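Local coordinates for protein TqaA (Penicillium aethiopicum, PDB 5DLK) that probably acts as the terminal condensation-like domain of a fungal nonribosomal peptide synthetase, closing the carrier-bound peptide into a macrocycle, at residues L293-H298 with V304-T309; A284-A289 with T461-D466; S90-H95 with A115-K120; A31-L36 with N40-T45. All blocks are in the same frame, centred on the assembly; numbering follows the deposited sequence.

The four contacts form two pairs on opposite sides of the domain centre, with contacts 1 and 3 about 44 Å apart between centres. Contacts 1 and 2 share helix 283-299 in the C-terminal half; their centres are about 14 Å apart, and Lys288 NZ of one lies 2.8 Å from His308 ND1 of the other, a probable hydrogen bond. Contacts 3 and 4, about 16 Å apart between centres, touch where Leu117 CD1 packs 3.8 Å from Pro43 CG. The first pair is near residues that contact phosphopantetheine in another structure of this protein: the Leu286 side chain is about 7 Å from that of Thr282. Contacts 3 and 4 lie far from these residues.

Contact 1 of 4, residues L293-H298 with V304-T309; sequences LFLSYH and VVFGHT
Helix 293-298 and strand 304-309 come nearest at Ser296 and Val304, whose CA atoms are 6.5 Å apart; the short axes pass 8.9 Å apart at their closest, with 129° between their N-to-C directions. They belong to an alpha-beta unit: the chain leaves helix 283-299, turns, and enters strand 303-310, which runs back across it, a helix lying on the mixed sheet of the C-terminal half of the condensation-type fold. Leu295 does most of the reaching. Its CG stands beside the backbone N, chi1 -70°, and the extended second torsion carries the branch out over the strand, where CD1 comes 3.5 Å from Phe306 CD1. The methyl approaches the ring obliquely. It is also 3.9 Å from Phe306 CB, so it sits against the root of the side chain as well as the ring. Phe306 turns its ring to the helix side because CG is tucked between its backbone N and carbonyl carbon, chi1 52°. On the sheet, Phe306 also touches Leu333 and Val388 of the flanking strands, while Leu295 rests on Leu386; the leucine thus sits between its helix and two neighbouring strands. No hydrogen bond crosses the pair. At the closed end of the unit, Val304 contributes one methyl: CG1 lies 4.2 Å from Leu295 CB and 4.0 Å from the backbone N of Ser296.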
loop_
_atom_site.group_PDB
_atom_site.type_symbol
_atom_site.label_atom_id
_atom_site.label_comp_id
_atom_site.label_asym_id
_atom_site.label_seq_id
_atom_site.Cartn_x
_atom_site.Cartn_y
_atom_site.Cartn_z
ATOM N N LEU A 293 -21.045 -2.637 -11.981
ATOM C CA LEU A 293 -21.936 -2.961 -13.087
ATOM C C LEU A 293 -21.425 -4.189 -13.838
ATOM O O LEU A 293 -22.217 -5.069 -14.227
ATOM C CB LEU A 293 -22.084 -1.778 -14.051
ATOM C CG LEU A 293 -23.088 -2.066 -15.169
ATOM C CD1 LEU A 293 -24.487 -2.339 -14.603
ATOM C CD2 LEU A 293 -23.107 -0.899 -16.135
ATOM N N PHE A 294 -20.115 -4.222 -14.071
ATOM C CA PHE A 294 -19.457 -5.361 -14.709
ATOM C C PHE A 294 -19.790 -6.644 -13.951
ATOM O O PHE A 294 -20.199 -7.663 -14.554
ATOM C CB PHE A 294 -17.933 -5.134 -14.772
ATOM C CG PHE A 294 -17.152 -6.327 -15.295
ATOM C CD1 PHE A 294 -16.914 -6.467 -16.648
ATOM C CD2 PHE A 294 -16.644 -7.279 -14.419
ATOM C CE1 PHE A 294 -16.177 -7.569 -17.131
ATOM C CE2 PHE A 294 -15.922 -8.369 -14.889
ATOM C CZ PHE A 294 -15.697 -8.510 -16.247
ATOM N N LEU A 295 -19.631 -6.603 -12.628
ATOM C CA LEU A 295 -19.927 -7.788 -11.832
ATOM C C LEU A 295 -21.421 -8.136 -11.821
ATOM O O LEU A 295 -21.785 -9.306 -11.872
ATOM C CB LEU A 295 -19.446 -7.606 -10.396
ATOM C CG LEU A 295 -17.918 -7.598 -10.212
ATOM C CD1 LEU A 295 -17.585 -7.220 -8.761
ATOM C CD2 LEU A 295 -17.313 -8.935 -10.564
ATOM N N SER A 296 -22.283 -7.134 -11.736
ATOM C CA SER A 296 -23.722 -7.399 -11.706
ATOM C C SER A 296 -24.124 -8.183 -12.955
ATOM O O SER A 296 -24.911 -9.121 -12.882
ATOM C CB SER A 296 -24.528 -6.103 -11.593
ATOM O OG SER A 296 -24.546 -5.352 -12.798
ATOM N N TYR A 297 -23.565 -7.801 -14.092
ATOM C CA TYR A 297 -23.856 -8.497 -15.349
ATOM C C TYR A 297 -23.342 -9.935 -15.360
ATOM O O TYR A 297 -24.092 -10.880 -15.639
ATOM C CB TYR A 297 -23.251 -7.716 -16.513
ATOM C CG TYR A 297 -23.435 -8.417 -17.842
ATOM C CD1 TYR A 297 -24.670 -8.428 -18.477
ATOM C CD2 TYR A 297 -22.378 -9.097 -18.434
ATOM C CE1 TYR A 297 -24.840 -9.076 -19.683
ATOM C CE2 TYR A 297 -22.540 -9.748 -19.637
ATOM C CZ TYR A 297 -23.763 -9.732 -20.254
ATOM O OH TYR A 297 -23.909 -10.384 -21.451
ATOM N N HIS A 298 -22.061 -10.121 -15.056
ATOM C CA HIS A 298 -21.480 -11.459 -15.159
ATOM C C HIS A 298 -22.003 -12.406 -14.079
ATOM O O HIS A 298 -22.169 -13.604 -14.330
ATOM C CB HIS A 298 -19.958 -11.355 -15.153
ATOM C CG HIS A 298 -19.410 -10.948 -16.485
ATOM N ND1 HIS A 298 -19.431 -11.793 -17.574
ATOM C CD2 HIS A 298 -18.887 -9.778 -16.923
ATOM C CE1 HIS A 298 -18.910 -11.175 -18.621
ATOM N NE2 HIS A 298 -18.570 -9.950 -18.257
ATOM N N VAL A 304 -23.859 -6.855 -5.173
ATOM C CA VAL A 304 -22.511 -7.407 -5.327
ATOM C C VAL A 304 -21.588 -6.878 -4.226
ATOM O O VAL A 304 -21.767 -5.761 -3.727
ATOM C CB VAL A 304 -21.915 -7.092 -6.713
ATOM C CG1 VAL A 304 -22.779 -7.710 -7.832
ATOM C CG2 VAL A 304 -21.750 -5.600 -6.901
ATOM N N VAL A 305 -20.633 -7.706 -3.817
ATOM C CA VAL A 305 -19.652 -7.282 -2.830
ATOM C C VAL A 305 -18.279 -7.585 -3.383
ATOM O O VAL A 305 -18.039 -8.697 -3.844
ATOM C CB VAL A 305 -19.823 -7.988 -1.455
ATOM C CG1 VAL A 305 -18.744 -7.490 -0.475
ATOM C CG2 VAL A 305 -21.226 -7.701 -0.885
ATOM N N PHE A 306 -17.398 -6.594 -3.406
ATOM C CA PHE A 306 -16.013 -6.869 -3.807
ATOM C C PHE A 306 -15.079 -6.050 -2.914
ATOM O O PHE A 306 -15.529 -5.240 -2.109
ATOM C CB PHE A 306 -15.794 -6.575 -5.314
ATOM C CG PHE A 306 -16.235 -5.196 -5.759
ATOM C CD1 PHE A 306 -17.570 -4.933 -6.066
ATOM C CD2 PHE A 306 -15.319 -4.160 -5.848
ATOM C CE1 PHE A 306 -17.977 -3.658 -6.481
ATOM C CE2 PHE A 306 -15.715 -2.880 -6.254
ATOM C CZ PHE A 306 -17.046 -2.626 -6.564
ATOM N N GLY A 307 -13.781 -6.272 -3.014
ATOM C CA GLY A 307 -12.883 -5.547 -2.129
ATOM C C GLY A 307 -12.425 -4.237 -2.739
ATOM O O GLY A 307 -12.414 -4.083 -3.970
ATOM N N HIS A 308 -12.096 -3.265 -1.892
ATOM C CA HIS A 308 -11.431 -2.066 -2.393
ATOM C C HIS A 308 -10.483 -1.523 -1.333
ATOM O O HIS A 308 -10.590 -1.851 -0.154
ATOM C CB HIS A 308 -12.437 -0.993 -2.861
ATOM C CG HIS A 308 -13.066 -0.196 -1.755
ATOM N ND1 HIS A 308 -13.242 1.170 -1.835
ATOM C CD2 HIS A 308 -13.594 -0.573 -0.565
ATOM C CE1 HIS A 308 -13.836 1.604 -0.736
ATOM N NE2 HIS A 308 -14.051 0.566 0.055
ATOM N N THR A 309 -9.513 -0.737 -1.786
ATOM C CA THR A 309 -8.499 -0.155 -0.921
ATOM C C THR A 309 -8.945 1.194 -0.378
ATOM O O THR A 309 -9.398 2.058 -1.137
ATOM C CB THR A 309 -7.170 0.028 -1.676
ATOM O OG1 THR A 309 -6.800 -1.216 -2.265
ATOM C CG2 THR A 309 -6.089 0.498 -0.715
#

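Contact 2 of 4, residues A284-A289 with T461-D466; sequences ATLVKA and TKFSTD
The last turn of helix 446-465 meets helix 283-299 in a buried helix-to-helix contact, with Phe463 on one side and Leu286 and Ala289 on the other. The CA atoms of Leu286 and Phe463 are 7.6 Å apart. Leu286 brings in one branch: with CG opposite its backbone N, chi1 -177°, CD1 is carried to 3.6 Å from Phe463 CB and 4.0 Å from Phe463 CD2. Leucine and phenylalanine run past one another in opposing senses, and the methyl comes in at the ring's edge, near its plane. One turn on, Ala289 receives the far part of the same edge. Its small side chain lets Phe463 CE2 approach the helix backbone itself, 3.8 Å from Ala289 C, with Ala289 CB 4.0 Å from the same ring atom.

In the acyltransferase-like fold of condensation domains, both helices belong to the C-terminal half, and here helix 346-358 closes in as well: its Leu349 and Val346 touch Phe463, while Leu350 and Thr353 touch Ala289. Thr285, next to Leu286, turns elsewhere and is hydrogen-bonded through OG1 to OG1 of Thr282, a residue that binds phosphopantetheine in a structure of this protein, though none is bound here. The end of helix 446-465 is tied internally: Thr465 OG1 donates to Thr461 O at 2.7 Å, from above the carbonyl plane, and Thr465 N reaches that oxygen from the opposite face. Ser464, between them in sequence, is hydrogen-bonded through OG to the backbone N of Thr276.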
loop_
_atom_site.group_PDB
_atom_site.type_symbol
_atom_site.label_atom_id
_atom_site.label_comp_id
_atom_site.label_asym_id
_atom_site.label_seq_id
_atom_site.Cartn_x
_atom_site.Cartn_y
_atom_site.Cartn_z
ATOM N N ALA A 284 -12.590 7.749 -8.036
ATOM C CA ALA A 284 -12.652 6.424 -7.414
ATOM C C ALA A 284 -14.061 5.828 -7.532
ATOM O O ALA A 284 -14.218 4.641 -7.814
ATOM C CB ALA A 284 -12.233 6.492 -5.949
ATOM N N THR A 285 -15.072 6.660 -7.316
ATOM C CA THR A 285 -16.466 6.236 -7.459
ATOM C C THR A 285 -16.767 5.748 -8.863
ATOM O O THR A 285 -17.413 4.717 -9.065
ATOM C CB THR A 285 -17.420 7.391 -7.084
ATOM O OG1 THR A 285 -17.288 7.625 -5.683
ATOM C CG2 THR A 285 -18.891 7.037 -7.381
ATOM N N LEU A 286 -16.302 6.506 -9.845
ATOM C CA LEU A 286 -16.524 6.148 -11.238
ATOM C C LEU A 286 -15.920 4.770 -11.548
ATOM O O LEU A 286 -16.562 3.918 -12.154
ATOM C CB LEU A 286 -15.931 7.233 -12.150
ATOM C CG LEU A 286 -16.151 7.052 -13.648
ATOM C CD1 LEU A 286 -17.641 6.956 -13.957
ATOM C CD2 LEU A 286 -15.561 8.249 -14.373
ATOM N N VAL A 287 -14.696 4.529 -11.080
ATOM C CA VAL A 287 -14.064 3.249 -11.316
ATOM C C VAL A 287 -14.793 2.103 -10.595
ATOM O O VAL A 287 -15.004 1.019 -11.153
ATOM C CB VAL A 287 -12.597 3.270 -10.851
ATOM C CG1 VAL A 287 -12.009 1.875 -10.944
ATOM C CG2 VAL A 287 -11.801 4.293 -11.681
ATOM N N LYS A 288 -15.161 2.339 -9.345
ATOM C CA LYS A 288 -15.810 1.285 -8.564
ATOM C C LYS A 288 -17.237 1.013 -9.044
ATOM O O LYS A 288 -17.688 -0.140 -9.018
ATOM C CB LYS A 288 -15.764 1.658 -7.073
ATOM C CG LYS A 288 -14.306 1.526 -6.588
ATOM C CD LYS A 288 -14.046 2.308 -5.320
ATOM C CE LYS A 288 -12.534 2.273 -5.005
ATOM N NZ LYS A 288 -12.208 3.015 -3.736
ATOM N N ALA A 289 -17.947 2.055 -9.487
ATOM C CA ALA A 289 -19.288 1.849 -10.048
ATOM C C ALA A 289 -19.213 1.041 -11.323
ATOM O O ALA A 289 -20.052 0.175 -11.565
ATOM C CB ALA A 289 -19.979 3.174 -10.319
ATOM N N THR A 461 -15.652 4.959 -19.493
ATOM C CA THR A 461 -15.860 5.981 -20.525
ATOM C C THR A 461 -17.346 6.165 -20.872
ATOM O O THR A 461 -17.807 7.281 -21.081
ATOM C CB THR A 461 -15.074 5.645 -21.794
ATOM O OG1 THR A 461 -13.680 5.669 -21.478
ATOM C CG2 THR A 461 -15.368 6.669 -22.876
ATOM N N LYS A 462 -18.101 5.075 -20.912
ATOM C CA LYS A 462 -19.528 5.192 -21.210
ATOM C C LYS A 462 -20.261 5.975 -20.110
ATOM O O LYS A 462 -21.095 6.838 -20.394
ATOM C CB LYS A 462 -20.139 3.807 -21.394
ATOM C CG LYS A 462 -21.565 3.822 -21.928
ATOM C CD LYS A 462 -21.879 2.543 -22.704
ATOM C CE LYS A 462 -20.882 2.327 -23.839
ATOM N NZ LYS A 462 -21.225 1.132 -24.668
ATOM N N PHE A 463 -19.939 5.674 -18.857
ATOM C CA PHE A 463 -20.534 6.392 -17.725
ATOM C C PHE A 463 -20.258 7.894 -17.812
ATOM O O PHE A 463 -21.144 8.721 -17.576
ATOM C CB PHE A 463 -19.989 5.853 -16.403
ATOM C CG PHE A 463 -20.619 4.548 -15.935
ATOM C CD1 PHE A 463 -21.547 3.874 -16.695
ATOM C CD2 PHE A 463 -20.252 4.016 -14.697
ATOM C CE1 PHE A 463 -22.103 2.665 -16.252
ATOM C CE2 PHE A 463 -20.809 2.828 -14.231
ATOM C CZ PHE A 463 -21.734 2.156 -14.990
ATOM N N SER A 464 -19.018 8.222 -18.157
ATOM C CA SER A 464 -18.535 9.591 -18.254
ATOM C C SER A 464 -19.231 10.348 -19.388
ATOM O O SER A 464 -19.640 11.509 -19.241
ATOM C CB SER A 464 -17.011 9.569 -18.483
ATOM O OG SER A 464 -16.514 10.848 -18.831
ATOM N N THR A 465 -19.345 9.668 -20.519
ATOM C CA THR A 465 -19.927 10.235 -21.734
ATOM C C THR A 465 -21.430 10.539 -21.580
ATOM O O THR A 465 -21.907 11.578 -22.058
ATOM C CB THR A 465 -19.682 9.289 -22.925
ATOM O OG1 THR A 465 -18.266 9.074 -23.055
ATOM C CG2 THR A 465 -20.210 9.875 -24.232
ATOM N N ASP A 466 -22.181 9.662 -20.909
ATOM C CA ASP A 466 -23.607 9.942 -20.688
ATOM C C ASP A 466 -24.091 9.548 -19.290
ATOM O O ASP A 466 -24.689 8.490 -19.119
ATOM C CB ASP A 466 -24.474 9.227 -21.721
ATOM C CG ASP A 466 -25.933 9.694 -21.682
ATOM O OD1 ASP A 466 -26.241 10.634 -20.910
ATOM O OD2 ASP A 466 -26.771 9.131 -22.425
#

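Contact 3 of 4, residues S90-H95 with A115-K120; sequences SLVDRH and ANLDVK
Val92 and Asp93, near the end of helix 81-94, face the irregular strand-to-strand link 115-120 at Leu117 and Val119. Leu91, just before Val92, packs on Leu189 and Phe193 of helix 186-197, the helix whose Asp192 bonds Arg94 and His95 at the end of the segment. Val92 then turns to the link. With CG1 opposite the backbone N (chi1 176°) and CG2 beside it, the fork of this valine opens toward Val119, whose CG2 fits against it, 3.6 Å from both Val92 CB and Val92 CG2; the two side chains cross obliquely, and that one methyl of Val119 does the touching. The other branch, Val92 CG1, extends toward Leu117 CD2 at a looser 4.3 Å. Phe159 of strand 158-163 touches both valines and closes this apolar patch from the sheet.

Asp93 is more exposed, and the contact turns polar here. Its OD1 is 4.4 Å from Leu117 O, and a water spans the gap, donating to Asp93 OD1 at 2.6 Å and to Leu117 O at 3.0 Å. Gln89, one turn earlier, bonds the same two oxygens through NE2 and takes the backbone N of Val119 on its OE1, so its amide clasps the link directly where the water does so indirectly.

The link itself leads from strand 108-115 of the small antiparallel sheet to edge strand 122-125 of the five-stranded mixed sheet, with helix 81-94 lying against it, a layering of helices on sheets typical of the N-terminal half of condensation domains.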
loop_
_atom_site.group_PDB
_atom_site.type_symbol
_atom_site.label_atom_id
_atom_site.label_comp_id
_atom_site.label_asym_id
_atom_site.label_seq_id
_atom_site.Cartn_x
_atom_site.Cartn_y
_atom_site.Cartn_z
ATOM N N SER A 90 19.620 9.689 10.191
ATOM C CA SER A 90 18.654 10.558 10.862
ATOM C C SER A 90 17.219 10.241 10.439
ATOM O O SER A 90 16.286 10.383 11.235
ATOM C CB SER A 90 18.965 12.030 10.581
ATOM O OG SER A 90 20.196 12.394 11.184
ATOM N N LEU A 91 17.048 9.830 9.186
ATOM C CA LEU A 91 15.728 9.439 8.706
ATOM C C LEU A 91 15.206 8.230 9.489
ATOM O O LEU A 91 14.052 8.218 9.937
ATOM C CB LEU A 91 15.762 9.139 7.211
ATOM C CG LEU A 91 14.382 8.888 6.588
ATOM C CD1 LEU A 91 13.562 10.175 6.518
ATOM C CD2 LEU A 91 14.538 8.268 5.206
ATOM N N VAL A 92 16.062 7.232 9.679
ATOM C CA VAL A 92 15.683 6.025 10.401
ATOM C C VAL A 92 15.455 6.313 11.892
ATOM O O VAL A 92 14.539 5.758 12.507
ATOM C CB VAL A 92 16.734 4.937 10.207
ATOM C CG1 VAL A 92 16.410 3.705 11.034
ATOM C CG2 VAL A 92 16.817 4.583 8.724
ATOM N N ASP A 93 16.270 7.199 12.467
ATOM C CA ASP A 93 16.021 7.702 13.818
ATOM C C ASP A 93 14.601 8.260 13.967
ATOM O O ASP A 93 13.906 7.981 14.947
ATOM C CB ASP A 93 17.030 8.804 14.184
ATOM C CG ASP A 93 18.449 8.294 14.299
ATOM O OD1 ASP A 93 18.649 7.070 14.486
ATOM O OD2 ASP A 93 19.376 9.129 14.213
ATOM N N ARG A 94 14.183 9.053 12.991
ATOM C CA ARG A 94 12.907 9.755 13.050
ATOM C C ARG A 94 11.671 8.847 12.937
ATOM O O ARG A 94 10.666 9.092 13.604
ATOM C CB ARG A 94 12.861 10.822 11.949
ATOM C CG ARG A 94 11.542 11.587 11.857
ATOM C CD ARG A 94 11.651 12.708 10.840
ATOM N NE ARG A 94 10.390 13.409 10.602
ATOM C CZ ARG A 94 9.849 14.293 11.438
ATOM N NH1 ARG A 94 8.700 14.885 11.129
ATOM N NH2 ARG A 94 10.448 14.584 12.591
ATOM N N HIS A 95 11.734 7.811 12.098
ATOM C CA HIS A 95 10.536 6.994 11.817
ATOM C C HIS A 95 10.690 5.545 12.262
ATOM O O HIS A 95 11.402 4.777 11.626
ATOM C CB HIS A 95 10.216 7.019 10.319
ATOM C CG HIS A 95 9.922 8.386 9.778
ATOM N ND1 HIS A 95 8.738 9.044 10.024
ATOM C CD2 HIS A 95 10.645 9.202 8.974
ATOM C CE1 HIS A 95 8.748 10.212 9.408
ATOM N NE2 HIS A 95 9.894 10.333 8.764
ATOM N N ALA A 115 15.480 0.225 18.571
ATOM C CA ALA A 115 16.086 1.520 18.840
ATOM C C ALA A 115 17.595 1.302 18.979
ATOM O O ALA A 115 18.067 0.162 18.913
ATOM C CB ALA A 115 15.503 2.159 20.103
ATOM N N ASN A 116 18.335 2.390 19.172
ATOM C CA ASN A 116 19.803 2.326 19.175
ATOM C C ASN A 116 20.299 1.581 17.940
ATOM O O ASN A 116 21.180 0.718 18.014
ATOM C CB ASN A 116 20.311 1.664 20.453
ATOM C CG ASN A 116 19.963 2.469 21.693
ATOM O OD1 ASN A 116 18.963 2.200 22.365
ATOM N ND2 ASN A 116 20.770 3.484 21.986
ATOM N N LEU A 117 19.684 1.914 16.808
ATOM C CA LEU A 117 19.942 1.233 15.551
ATOM C C LEU A 117 20.888 2.050 14.681
ATOM O O LEU A 117 20.519 3.122 14.196
ATOM C CB LEU A 117 18.628 0.973 14.797
ATOM C CG LEU A 117 18.801 0.010 13.625
ATOM C CD1 LEU A 117 19.128 -1.381 14.136
ATOM C CD2 LEU A 117 17.566 -0.012 12.755
ATOM N N ASP A 118 22.104 1.540 14.492
ATOM C CA ASP A 118 23.068 2.161 13.591
ATOM C C ASP A 118 22.743 1.834 12.140
ATOM O O ASP A 118 22.649 0.667 11.767
ATOM C CB ASP A 118 24.501 1.699 13.897
ATOM C CG ASP A 118 24.800 1.637 15.382
ATOM O OD1 ASP A 118 24.227 2.442 16.145
ATOM O OD2 ASP A 118 25.616 0.777 15.789
ATOM N N VAL A 119 22.576 2.865 11.323
ATOM C CA VAL A 119 22.371 2.660 9.900
ATOM C C VAL A 119 23.720 2.548 9.191
ATOM O O VAL A 119 24.531 3.468 9.236
ATOM C CB VAL A 119 21.542 3.805 9.286
ATOM C CG1 VAL A 119 21.464 3.660 7.774
ATOM C CG2 VAL A 119 20.153 3.826 9.912
ATOM N N LYS A 120 23.963 1.408 8.559
ATOM C CA LYS A 120 25.171 1.224 7.762
ATOM C C LYS A 120 24.800 1.187 6.284
ATOM O O LYS A 120 23.994 0.349 5.861
ATOM C CB LYS A 120 25.901 -0.062 8.160
ATOM C CG LYS A 120 26.405 -0.079 9.616
ATOM C CD LYS A 120 27.213 1.176 9.930
ATOM C CE LYS A 120 28.086 1.007 11.173
ATOM N NZ LYS A 120 27.273 0.818 12.403
HETATM O O HOH W 1 17.959 4.627 14.117
#

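Contact 4 of 4, residues A31-L36 with N40-T45; sequences ALHKEL and NVIPVT. With EDO (1,2-ethanediol), chain G.
Leu36, Val41 and Ile42 meet where helix 29-38 ends in a Schellman motif, with Asn40 as the C-prime residue at positive phi. The chain folds back over the last turn: Val41 N donates to Leu36 O at 3.0 Å and 162°, nearly straight along the C=O direction, while Asn40 N serves Cys37 O. This reversal sets Val41 beside Leu36, and Leu36 CD2 comes 4.3 Å from Val41 CB, the apolar contact that commonly accompanies the motif. A 1,2-ethanediol, probably from the crystallisation liquor, lies by the loop with O1 close to Asn40 O, at a distance too short to be taken literally.

Ile42 lies across the turn and does more. Its CG1 is held between the backbone N and the carbonyl carbon, chi1 56°, and from there the extended chain runs to the helix: CG1 is 3.8 Å from Leu36 CB, and CD1 is the same distance from that atom. The tip continues to His33, one turn back, where CD1 comes 3.5 Å from His33 CD2. The methyl meets the imidazole obliquely. An alanine here would remove everything beyond CB, CG1 and CD1 included, and would probably leave a gap between His33 and Leu36, with the imidazole less firmly held.

Beyond these residues lies the small antiparallel sheet of the N-terminal half, with Leu112 and Val103 touching Leu36, and Leu114 and Leu48 touching His33. His33 reaches Ile42 because its CG is opposite the backbone N, chi1 173°; the ring nitrogen NE2, 3.8 Å from Ile42 CD1, is hydrogen-bonded to OG of Ser46, the last residue of the loop before strand 47-53.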
loop_
_atom_site.group_PDB
_atom_site.type_symbol
_atom_site.label_atom_id
_atom_site.label_comp_id
_atom_site.label_asym_id
_atom_site.label_seq_id
_atom_site.Cartn_x
_atom_site.Cartn_y
_atom_site.Cartn_z
ATOM N N ALA A 31 13.566 -11.612 25.247
ATOM C CA ALA A 31 14.185 -12.891 24.909
ATOM C C ALA A 31 14.217 -13.113 23.401
ATOM O O ALA A 31 15.187 -13.648 22.861
ATOM C CB ALA A 31 13.456 -14.031 25.585
ATOM N N LEU A 32 13.148 -12.714 22.718
ATOM C CA LEU A 32 13.116 -12.835 21.268
ATOM C C LEU A 32 14.171 -11.941 20.611
ATOM O O LEU A 32 14.848 -12.351 19.664
ATOM C CB LEU A 32 11.726 -12.487 20.738
ATOM C CG LEU A 32 11.587 -12.511 19.223
ATOM C CD1 LEU A 32 11.879 -13.908 18.687
ATOM C CD2 LEU A 32 10.190 -12.028 18.822
ATOM N N HIS A 33 14.303 -10.720 21.111
ATOM C CA HIS A 33 15.277 -9.784 20.563
ATOM C C HIS A 33 16.698 -10.315 20.750
ATOM O O HIS A 33 17.529 -10.210 19.856
ATOM C CB HIS A 33 15.131 -8.415 21.220
ATOM C CG HIS A 33 16.202 -7.441 20.832
ATOM N ND1 HIS A 33 17.359 -7.278 21.563
ATOM C CD2 HIS A 33 16.289 -6.576 19.793
ATOM C CE1 HIS A 33 18.112 -6.355 20.991
ATOM N NE2 HIS A 33 17.483 -5.908 19.919
ATOM N N LYS A 34 16.954 -10.891 21.919
ATOM C CA LYS A 34 18.258 -11.456 22.242
ATOM C C LYS A 34 18.547 -12.633 21.326
ATOM O O LYS A 34 19.674 -12.824 20.865
ATOM C CB LYS A 34 18.298 -11.884 23.712
ATOM C CG LYS A 34 19.676 -12.283 24.223
ATOM C CD LYS A 34 19.668 -12.419 25.747
ATOM C CE LYS A 34 21.027 -12.858 26.287
ATOM N NZ LYS A 34 21.360 -14.262 25.914
ATOM N N GLU A 35 17.512 -13.417 21.050
ATOM C CA GLU A 35 17.632 -14.558 20.153
ATOM C C GLU A 35 17.978 -14.137 18.724
ATOM O O GLU A 35 18.797 -14.777 18.064
ATOM C CB GLU A 35 16.335 -15.374 20.160
ATOM C CG GLU A 35 16.372 -16.619 19.286
ATOM C CD GLU A 35 17.363 -17.668 19.772
ATOM O OE1 GLU A 35 17.880 -17.546 20.908
ATOM O OE2 GLU A 35 17.625 -18.625 19.011
ATOM N N LEU A 36 17.356 -13.062 18.248
ATOM C CA LEU A 36 17.632 -12.565 16.902
ATOM C C LEU A 36 19.042 -11.986 16.803
ATOM O O LEU A 36 19.709 -12.137 15.783
ATOM C CB LEU A 36 16.601 -11.513 16.490
ATOM C CG LEU A 36 15.200 -12.079 16.250
ATOM C CD1 LEU A 36 14.209 -10.960 15.993
ATOM C CD2 LEU A 36 15.206 -13.082 15.096
ATOM N N ASN A 40 22.578 -13.318 14.622
ATOM C CA ASN A 40 23.134 -12.333 13.695
ATOM C C ASN A 40 22.127 -11.857 12.643
ATOM O O ASN A 40 22.492 -11.566 11.510
ATOM C CB ASN A 40 24.373 -12.906 12.999
ATOM C CG ASN A 40 25.443 -13.342 13.986
ATOM O OD1 ASN A 40 25.651 -12.695 15.014
ATOM N ND2 ASN A 40 26.120 -14.448 13.683
ATOM N N VAL A 41 20.860 -11.772 13.034
ATOM C CA VAL A 41 19.795 -11.305 12.143
ATOM C C VAL A 41 19.643 -9.783 12.215
ATOM O O VAL A 41 19.434 -9.112 11.207
ATOM C CB VAL A 41 18.458 -11.980 12.496
ATOM C CG1 VAL A 41 17.324 -11.433 11.622
ATOM C CG2 VAL A 41 18.584 -13.499 12.361
ATOM N N ILE A 42 19.767 -9.251 13.424
ATOM C CA ILE A 42 19.712 -7.815 13.676
ATOM C C ILE A 42 20.950 -7.424 14.501
ATOM O O ILE A 42 21.564 -8.292 15.115
ATOM C CB ILE A 42 18.421 -7.429 14.420
ATOM C CG1 ILE A 42 18.296 -8.239 15.715
ATOM C CG2 ILE A 42 17.211 -7.653 13.505
ATOM C CD1 ILE A 42 17.144 -7.787 16.625
ATOM N N PRO A 43 21.325 -6.132 14.505
ATOM C CA PRO A 43 22.581 -5.730 15.162
ATOM C C PRO A 43 22.604 -6.028 16.662
ATOM O O PRO A 43 21.591 -5.834 17.326
ATOM C CB PRO A 43 22.639 -4.221 14.911
ATOM C CG PRO A 43 21.812 -4.005 13.690
ATOM C CD PRO A 43 20.695 -5.002 13.798
ATOM N N VAL A 44 23.741 -6.487 17.189
ATOM C CA VAL A 44 23.804 -6.877 18.596
ATOM C C VAL A 44 23.663 -5.690 19.533
ATOM O O VAL A 44 23.281 -5.857 20.684
ATOM C CB VAL A 44 25.118 -7.611 18.940
ATOM C CG1 VAL A 44 25.104 -9.029 18.388
ATOM C CG2 VAL A 44 26.300 -6.833 18.405
ATOM N N THR A 45 23.959 -4.491 19.049
ATOM C CA THR A 45 23.853 -3.316 19.901
ATOM C C THR A 45 22.474 -2.652 19.875
ATOM O O THR A 45 22.242 -1.672 20.583
ATOM C CB THR A 45 24.903 -2.261 19.520
ATOM O OG1 THR A 45 24.691 -1.839 18.172
ATOM C CG2 THR A 45 26.317 -2.843 19.664
HETATM C C1 EDO G . 22.631 -8.697 10.458
HETATM O O1 EDO G . 22.583 -9.105 11.825
HETATM C C2 EDO G . 23.398 -7.401 10.545
HETATM O O2 EDO G . 22.983 -6.810 11.776
#